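Local atomic coordinates of nonribosomal peptide synthase (Streptomyces sp. MJ635-86F5, PDB entry 5JJP), a protein that adenylates aliphatic beta-amino acids for nonribosomal peptide synthesis, probably with ATP. Residues G276-W281 against S304-P309; S300-G305 against R324-Y329. All coordinates share one frame; numbering follows the deposited sequence.

How the contacts relate
From the N terminus, strand 273-276 leads to Gly276 and the chain turns through a short 3-10 segment into helix 282-287. Contact 1 brings this turn against 304-309, closing a loop of 22 intervening residues that includes two short helices and strand 300-304. Contact 2 starts on that same strand and pairs it with strand 324-329, closing the next crossover through helix 310-319. The contacts cross: contact 2 begins before contact 1 has closed, they share Ser304 and Gly305, and neither lies within the other. Their centres lie about 9 Å apart. Gly276 N is probably hydrogen-bonded to Leu302 O. Together they join three neighbouring parallel strands and the loops that follow the first two.

Contact 1: G276-W281 against S304-P309; sequences GVPSLW and SGEDFP
Gly276 and Ser304 meet near the C-terminal ends of two neighbouring parallel strands. Ser304 N gives a weak hydrogen bond to Gly276 O at 3.4 Å. One residue on, Val277 CA makes a CA-H...O contact with Ser304 O. The chain of 276-281 then turns into a 3-10 segment, with Leu280 N bonded to Val277 O and Trp281 N to Pro278 O. The chain of 304-309 stays irregular up to Pro309, the N-cap of helix 310-319. Both segments lead from the C-terminal ends of strands in the parallel part of the sheet, within the AMP-binding domain of the ANL superfamily.

The carboxylate of Glu306 reaches across to the start of the 3-10 turn. Its CG stands anti to the backbone N (chi1 154°) and the chain is extended beyond, which carries the carboxylate to Ser279. Ser279 N donates to Glu306 OE2 at 2.6 Å, meeting it nearly along the C-O axis, though the angle at the hydrogen is bent to 141°. Ser279 OG adds a weak bond to Glu306 OE1 at 3.3 Å. Val277 CB lies 3.5 Å from Glu306 OE1, with the two side chains crossing at about a right angle, and Pro278 slides past the Glu306 chain in the opposite direction. An alanine here removes the carboxylate and is likely to leave Ser279 N without this acceptor and the turn less firmly tied to 304-309.

Pro278 also covers Phe308. Its CB sits over one face of the ring, 3.5 Å from the centroid and 21° off the normal, a CH-pi contact. Pro278 CG touches CD1 of the same ring at 3.6 Å. Beyond this pair, Phe308 meets Phe303 edge-to-face and Leu313 of helix 310-319.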
ATOM      1  N   GLY A 276       7.370  -8.414   1.770  1.00 16.79           N
ATOM      2  CA  GLY A 276       8.033  -8.039   3.008  1.00 19.85           C
ATOM      3  C   GLY A 276       9.294  -7.246   2.770  1.00 20.36           C
ATOM      4  O   GLY A 276       9.751  -7.153   1.643  1.00 20.65           O
ATOM      5  N   VAL A 277       9.834  -6.639   3.825  1.00 24.49           N
ATOM      6  CA  VAL A 277      11.188  -6.025   3.753  1.00 26.23           C
ATOM      7  C   VAL A 277      12.239  -7.134   3.649  1.00 27.14           C
ATOM      8  O   VAL A 277      11.991  -8.238   4.059  1.00 25.08           O
ATOM      9  CB  VAL A 277      11.494  -5.101   4.961  1.00 28.11           C
ATOM     10  CG1 VAL A 277      10.554  -3.886   4.959  1.00 28.81           C
ATOM     11  CG2 VAL A 277      11.379  -5.825   6.304  1.00 27.87           C
ATOM     12  N   PRO A 278      13.398  -6.840   3.071  1.00 30.83           N
ATOM     13  CA  PRO A 278      14.473  -7.808   2.940  1.00 32.07           C
ATOM     14  C   PRO A 278      14.854  -8.504   4.238  1.00 31.92           C
ATOM     15  O   PRO A 278      15.056  -9.687   4.236  1.00 33.22           O
ATOM     16  CB  PRO A 278      15.650  -6.938   2.479  1.00 34.16           C
ATOM     17  CG  PRO A 278      15.018  -5.858   1.683  1.00 32.68           C
ATOM     18  CD  PRO A 278      13.739  -5.554   2.418  1.00 32.50           C
ATOM     19  N   SER A 279      14.981  -7.745   5.327  1.00 35.41           N
ATOM     20  CA  SER A 279      15.437  -8.257   6.639  1.00 34.85           C
ATOM     21  C   SER A 279      14.515  -9.287   7.232  1.00 35.23           C
ATOM     22  O   SER A 279      14.901 -10.018   8.116  1.00 42.32           O
ATOM     23  CB  SER A 279      15.582  -7.110   7.642  1.00 35.00           C
ATOM     24  OG  SER A 279      14.330  -6.462   7.902  1.00 37.09           O
ATOM     25  N   LEU A 280      13.272  -9.331   6.776  1.00 35.96           N
ATOM     26  CA  LEU A 280      12.372 -10.425   7.114  1.00 34.44           C
ATOM     27  C   LEU A 280      13.069 -11.783   7.029  1.00 35.42           C
ATOM     28  O   LEU A 280      12.800 -12.678   7.827  1.00 36.04           O
ATOM     29  CB  LEU A 280      11.184 -10.407   6.154  1.00 36.98           C
ATOM     30  CG  LEU A 280      10.311 -11.636   6.128  1.00 37.93           C
ATOM     31  CD1 LEU A 280       9.634 -11.787   7.478  1.00 39.04           C
ATOM     32  CD2 LEU A 280       9.264 -11.505   5.028  1.00 40.74           C
ATOM     33  N   TRP A 281      13.900 -11.954   6.008  1.00 33.93           N
ATOM     34  CA  TRP A 281      14.453 -13.268   5.682  1.00 32.89           C
ATOM     35  C   TRP A 281      15.722 -13.632   6.470  1.00 33.59           C
ATOM     36  O   TRP A 281      16.033 -14.801   6.584  1.00 29.33           O
ATOM     37  CB  TRP A 281      14.732 -13.343   4.174  1.00 31.80           C
ATOM     38  CG  TRP A 281      13.454 -13.269   3.361  1.00 28.57           C
ATOM     39  CD1 TRP A 281      12.928 -12.164   2.771  1.00 28.40           C
ATOM     40  CD2 TRP A 281      12.547 -14.324   3.107  1.00 26.36           C
ATOM     41  NE1 TRP A 281      11.761 -12.476   2.145  1.00 26.20           N
ATOM     42  CE2 TRP A 281      11.508 -13.803   2.336  1.00 24.92           C
ATOM     43  CE3 TRP A 281      12.516 -15.666   3.448  1.00 27.14           C
ATOM     44  CZ2 TRP A 281      10.443 -14.565   1.921  1.00 25.64           C
ATOM     45  CZ3 TRP A 281      11.438 -16.444   2.995  1.00 27.45           C
ATOM     46  CH2 TRP A 281      10.424 -15.888   2.269  1.00 24.44           C
ATOM     47  N   SER A 304      10.585  -4.596  -0.513  1.00 38.06           N
ATOM     48  CA  SER A 304      10.806  -3.166  -0.607  1.00 41.29           C
ATOM     49  C   SER A 304      11.130  -2.547   0.693  1.00 42.85           C
ATOM     50  O   SER A 304      10.924  -3.134   1.745  1.00 40.48           O
ATOM     51  CB  SER A 304       9.513  -2.510  -1.032  1.00 45.60           C
ATOM     52  OG  SER A 304       8.580  -2.646   0.015  1.00 51.69           O
ATOM     53  N   GLY A 305      11.544  -1.287   0.602  1.00 53.42           N
ATOM     54  CA  GLY A 305      11.524  -0.371   1.745  1.00 54.01           C
ATOM     55  C   GLY A 305      12.816  -0.383   2.526  1.00 54.06           C
ATOM     56  O   GLY A 305      12.888   0.161   3.647  1.00 52.79           O
ATOM     57  N   GLU A 306      13.850  -0.981   1.929  1.00 50.30           N
ATOM     58  CA  GLU A 306      15.073  -1.229   2.664  1.00 51.15           C
ATOM     59  C   GLU A 306      16.095  -1.818   1.702  1.00 53.81           C
ATOM     60  O   GLU A 306      15.737  -2.536   0.772  1.00 59.13           O
ATOM     61  CB  GLU A 306      14.710  -2.100   3.881  1.00 53.35           C
ATOM     62  CG  GLU A 306      15.759  -2.997   4.491  1.00 56.44           C
ATOM     63  CD  GLU A 306      15.133  -3.969   5.492  1.00 53.01           C
ATOM     64  OE1 GLU A 306      14.280  -3.559   6.320  1.00 51.00           O
ATOM     65  OE2 GLU A 306      15.487  -5.164   5.449  1.00 58.70           O
ATOM     66  N   ASP A 307      17.351  -1.414   1.859  1.00 54.85           N
ATOM     67  CA  ASP A 307      18.444  -1.956   1.061  1.00 57.83           C
ATOM     68  C   ASP A 307      18.642  -3.416   1.448  1.00 58.00           C
ATOM     69  O   ASP A 307      18.582  -3.746   2.611  1.00 57.00           O
ATOM     70  CB  ASP A 307      19.741  -1.149   1.272  1.00 62.72           C
ATOM     71  CG  ASP A 307      19.842   0.081   0.337  1.00 68.24           C
ATOM     72  OD1 ASP A 307      19.929   1.220   0.857  1.00 65.06           O
ATOM     73  OD2 ASP A 307      19.837  -0.081  -0.912  1.00 59.46           O
ATOM     74  N   PHE A 308      18.815  -4.281   0.453  1.00 59.57           N
ATOM     75  CA  PHE A 308      19.044  -5.720   0.638  1.00 60.52           C
ATOM     76  C   PHE A 308      20.556  -5.980   0.462  1.00 67.34           C
ATOM     77  O   PHE A 308      21.053  -5.884  -0.669  1.00 76.84           O
ATOM     78  CB  PHE A 308      18.267  -6.516  -0.445  1.00 60.10           C
ATOM     79  CG  PHE A 308      17.811  -7.894  -0.017  1.00 63.75           C
ATOM     80  CD1 PHE A 308      16.543  -8.375  -0.374  1.00 63.52           C
ATOM     81  CD2 PHE A 308      18.629  -8.726   0.732  1.00 64.46           C
ATOM     82  CE1 PHE A 308      16.119  -9.636   0.034  1.00 62.66           C
ATOM     83  CE2 PHE A 308      18.202  -9.988   1.131  1.00 62.63           C
ATOM     84  CZ  PHE A 308      16.947 -10.449   0.781  1.00 62.32           C
ATOM     85  N   PRO A 309      21.302  -6.309   1.546  1.00 64.01           N
ATOM     86  CA  PRO A 309      22.698  -6.756   1.319  1.00 59.23           C
ATOM     87  C   PRO A 309      22.767  -7.923   0.299  1.00 52.89           C
ATOM     88  O   PRO A 309      22.038  -8.920   0.434  1.00 49.83           O
ATOM     89  CB  PRO A 309      23.161  -7.218   2.717  1.00 61.28           C
ATOM     90  CG  PRO A 309      22.204  -6.597   3.680  1.00 63.08           C
ATOM     91  CD  PRO A 309      20.899  -6.454   2.958  1.00 65.09           C
TER

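Contact 2: S300-G305 against R324-Y329; sequences SILFSG and RIFNLY
Four backbone hydrogen bonds join Ser300-Ser304 to Arg324-Leu328 as parallel strands, whose axes run 11° apart. Ile301 and Phe303 use both their N-H and C=O groups on this neighbour. Ile301 N donates to Arg324 O, and Phe326 N to Ile301 O, each at 2.8 Å. Phe303 N donates to Phe326 O at 3.0 Å with an almost straight angle of 172°. Leu328 N closes the ladder on Phe303 O with a more bent bond. Helix 310-319 connects the strands, so this is a beta-alpha-beta unit.

Apolar contacts lie on both faces. On the face of Leu302, Phe326 and Leu328, Leu302 has its CG anti to the backbone N (chi1 177°), and its CD1 leans across to the next strand. CD1 reaches Phe326 CB at 3.6 Å and Leu328 CB at 4.0 Å. Ser304 CB adds a contact with Leu328 CB at 3.7 Å, and Phe233 of helix 232-243 touches both residues. On the other face, Ile301, Phe303 and Ile325 turn toward helix 310-319, where Leu313 and Leu316 meet them.

Two polar side chains bond beyond the pair. Ser300 OG is hydrogen-bonded to Gln273 NE2, on the neighbouring strand 273-276, and to Thr272 O just before it. Arg324 forms a salt bridge with Asp341 of strand 338-341.

The cross-strand chemistry is therefore divided: backbone bonds set the register, aliphatic and aromatic side chains make most of the side-chain contacts between the strands, and the hydroxyl of Ser300 and the guanidinium of Arg324 take their partners beyond this strand pair.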
ATOM      1  N   SER A 300       7.135 -16.875  -5.429  1.00 14.03           N
ATOM      2  CA  SER A 300       7.598 -15.523  -5.660  1.00 13.55           C
ATOM      3  C   SER A 300       7.742 -14.693  -4.420  1.00 14.02           C
ATOM      4  O   SER A 300       7.076 -14.918  -3.443  1.00 13.81           O
ATOM      5  CB  SER A 300       6.670 -14.830  -6.640  1.00 13.27           C
ATOM      6  OG  SER A 300       5.346 -14.931  -6.188  1.00 14.52           O
ATOM      7  N   ILE A 301       8.618 -13.697  -4.486  1.00 15.16           N
ATOM      8  CA  ILE A 301       8.836 -12.801  -3.361  1.00 15.94           C
ATOM      9  C   ILE A 301       8.986 -11.381  -3.878  1.00 15.95           C
ATOM     10  O   ILE A 301       9.703 -11.136  -4.851  1.00 15.05           O
ATOM     11  CB  ILE A 301      10.120 -13.158  -2.603  1.00 17.49           C
ATOM     12  CG1 ILE A 301      10.094 -14.626  -2.148  1.00 19.45           C
ATOM     13  CG2 ILE A 301      10.288 -12.249  -1.404  1.00 18.01           C
ATOM     14  CD1 ILE A 301      11.409 -15.097  -1.506  1.00 20.10           C
ATOM     15  N   LEU A 302       8.333 -10.461  -3.202  1.00 17.20           N
ATOM     16  CA  LEU A 302       8.397  -9.040  -3.510  1.00 20.02           C
ATOM     17  C   LEU A 302       8.957  -8.306  -2.302  1.00 22.89           C
ATOM     18  O   LEU A 302       8.424  -8.482  -1.174  1.00 25.08           O
ATOM     19  CB  LEU A 302       6.998  -8.569  -3.804  1.00 20.36           C
ATOM     20  CG  LEU A 302       6.766  -7.095  -4.082  1.00 23.37           C
ATOM     21  CD1 LEU A 302       7.473  -6.700  -5.356  1.00 26.55           C
ATOM     22  CD2 LEU A 302       5.286  -6.751  -4.218  1.00 24.85           C
ATOM     23  N   PHE A 303      10.080  -7.624  -2.478  1.00 24.78           N
ATOM     24  CA  PHE A 303      10.689  -6.801  -1.377  1.00 31.24           C
ATOM     25  C   PHE A 303      10.547  -5.345  -1.607  1.00 30.12           C
ATOM     26  O   PHE A 303      10.626  -4.913  -2.726  1.00 22.28           O
ATOM     27  CB  PHE A 303      12.213  -6.781  -1.329  1.00 32.60           C
ATOM     28  CG  PHE A 303      12.851  -8.042  -1.551  1.00 41.26           C
ATOM     29  CD1 PHE A 303      12.649  -9.094  -0.662  1.00 52.35           C
ATOM     30  CD2 PHE A 303      13.735  -8.175  -2.592  1.00 47.33           C
ATOM     31  CE1 PHE A 303      13.286 -10.307  -0.853  1.00 56.51           C
ATOM     32  CE2 PHE A 303      14.384  -9.373  -2.784  1.00 58.83           C
ATOM     33  CZ  PHE A 303      14.156 -10.448  -1.919  1.00 56.74           C
ATOM     34  N   SER A 304      10.585  -4.596  -0.513  1.00 38.06           N
ATOM     35  CA  SER A 304      10.806  -3.166  -0.607  1.00 41.29           C
ATOM     36  C   SER A 304      11.130  -2.547   0.693  1.00 42.85           C
ATOM     37  O   SER A 304      10.924  -3.134   1.745  1.00 40.48           O
ATOM     38  CB  SER A 304       9.513  -2.510  -1.032  1.00 45.60           C
ATOM     39  OG  SER A 304       8.580  -2.646   0.015  1.00 51.69           O
ATOM     40  N   GLY A 305      11.544  -1.287   0.602  1.00 53.42           N
ATOM     41  CA  GLY A 305      11.524  -0.371   1.745  1.00 54.01           C
ATOM     42  C   GLY A 305      12.816  -0.383   2.526  1.00 54.06           C
ATOM     43  O   GLY A 305      12.888   0.161   3.647  1.00 52.79           O
ATOM     44  N   ARG A 324      10.639 -16.404  -8.412  1.00 18.88           N
ATOM     45  CA  ARG A 324      10.725 -15.091  -9.000  1.00 16.87           C
ATOM     46  C   ARG A 324      10.798 -14.061  -7.875  1.00 16.82           C
ATOM     47  O   ARG A 324       9.935 -14.019  -6.979  1.00 16.08           O
ATOM     48  CB  ARG A 324       9.517 -14.817  -9.858  1.00 15.99           C
ATOM     49  CG  ARG A 324       9.392 -15.722 -11.089  1.00 14.95           C
ATOM     50  CD  ARG A 324      10.429 -15.366 -12.174  1.00 13.72           C
ATOM     51  NE  ARG A 324      10.357 -13.999 -12.622  1.00 12.51           N
ATOM     52  CZ  ARG A 324       9.642 -13.553 -13.657  1.00 12.92           C
ATOM     53  NH1 ARG A 324       8.919 -14.377 -14.400  1.00 12.36           N
ATOM     54  NH2 ARG A 324       9.621 -12.229 -13.957  1.00 12.45           N
ATOM     55  N   ILE A 325      11.857 -13.273  -7.886  1.00 16.34           N
ATOM     56  CA  ILE A 325      12.030 -12.270  -6.867  1.00 17.32           C
ATOM     57  C   ILE A 325      11.979 -10.939  -7.533  1.00 15.65           C
ATOM     58  O   ILE A 325      12.605 -10.722  -8.551  1.00 15.04           O
ATOM     59  CB  ILE A 325      13.343 -12.446  -6.058  1.00 18.54           C
ATOM     60  CG1 ILE A 325      13.368 -13.832  -5.446  1.00 18.92           C
ATOM     61  CG2 ILE A 325      13.441 -11.417  -4.918  1.00 18.74           C
ATOM     62  CD1 ILE A 325      14.629 -14.135  -4.635  1.00 19.84           C
ATOM     63  N   PHE A 326      11.251 -10.031  -6.901  1.00 16.06           N
ATOM     64  CA  PHE A 326      11.069  -8.695  -7.402  1.00 17.81           C
ATOM     65  C   PHE A 326      11.532  -7.633  -6.408  1.00 18.96           C
ATOM     66  O   PHE A 326      11.181  -7.658  -5.257  1.00 17.02           O
ATOM     67  CB  PHE A 326       9.586  -8.453  -7.620  1.00 17.72           C
ATOM     68  CG  PHE A 326       8.931  -9.460  -8.472  1.00 17.06           C
ATOM     69  CD1 PHE A 326       9.238  -9.561  -9.795  1.00 17.05           C
ATOM     70  CD2 PHE A 326       7.910 -10.279  -7.951  1.00 18.21           C
ATOM     71  CE1 PHE A 326       8.598 -10.498 -10.590  1.00 15.88           C
ATOM     72  CE2 PHE A 326       7.248 -11.195  -8.765  1.00 16.46           C
ATOM     73  CZ  PHE A 326       7.638 -11.322 -10.075  1.00 15.24           C
ATOM     74  N   ASN A 327      12.192  -6.629  -6.936  1.00 24.14           N
ATOM     75  CA  ASN A 327      12.694  -5.492  -6.173  1.00 27.32           C
ATOM     76  C   ASN A 327      11.820  -4.259  -6.457  1.00 26.64           C
ATOM     77  O   ASN A 327      11.628  -3.836  -7.621  1.00 24.12           O
ATOM     78  CB  ASN A 327      14.152  -5.245  -6.586  1.00 32.72           C
ATOM     79  CG  ASN A 327      14.723  -3.977  -5.990  1.00 35.28           C
ATOM     80  OD1 ASN A 327      14.488  -3.679  -4.828  1.00 34.80           O
ATOM     81  ND2 ASN A 327      15.480  -3.224  -6.796  1.00 37.04           N
ATOM     82  N   LEU A 328      11.245  -3.726  -5.394  1.00 24.54           N
ATOM     83  CA  LEU A 328      10.281  -2.653  -5.513  1.00 27.25           C
ATOM     84  C   LEU A 328      10.901  -1.357  -4.977  1.00 27.09           C
ATOM     85  O   LEU A 328      11.241  -1.287  -3.806  1.00 25.67           O
ATOM     86  CB  LEU A 328       9.056  -3.032  -4.695  1.00 28.01           C
ATOM     87  CG  LEU A 328       7.785  -2.257  -4.974  1.00 33.87           C
ATOM     88  CD1 LEU A 328       7.231  -2.663  -6.324  1.00 34.17           C
ATOM     89  CD2 LEU A 328       6.765  -2.515  -3.867  1.00 36.91           C
ATOM     90  N   TYR A 329      11.079  -0.356  -5.827  1.00 26.10           N
ATOM     91  CA  TYR A 329      11.668   0.929  -5.408  1.00 25.82           C
ATOM     92  C   TYR A 329      10.532   1.949  -5.355  1.00 27.88           C
ATOM     93  O   TYR A 329       9.678   2.000  -6.256  1.00 25.14           O
ATOM     94  CB  TYR A 329      12.767   1.452  -6.385  1.00 24.71           C
ATOM     95  CG  TYR A 329      12.916   2.991  -6.329  1.00 24.04           C
ATOM     96  CD1 TYR A 329      13.482   3.622  -5.225  1.00 24.26           C
ATOM     97  CD2 TYR A 329      12.414   3.798  -7.354  1.00 25.86           C
ATOM     98  CE1 TYR A 329      13.580   5.014  -5.135  1.00 24.05           C
ATOM     99  CE2 TYR A 329      12.489   5.192  -7.275  1.00 26.67           C
ATOM    100  CZ  TYR A 329      13.071   5.791  -6.163  1.00 27.48           C
ATOM    101  OH  TYR A 329      13.120   7.174  -6.076  1.00 29.22           O
TER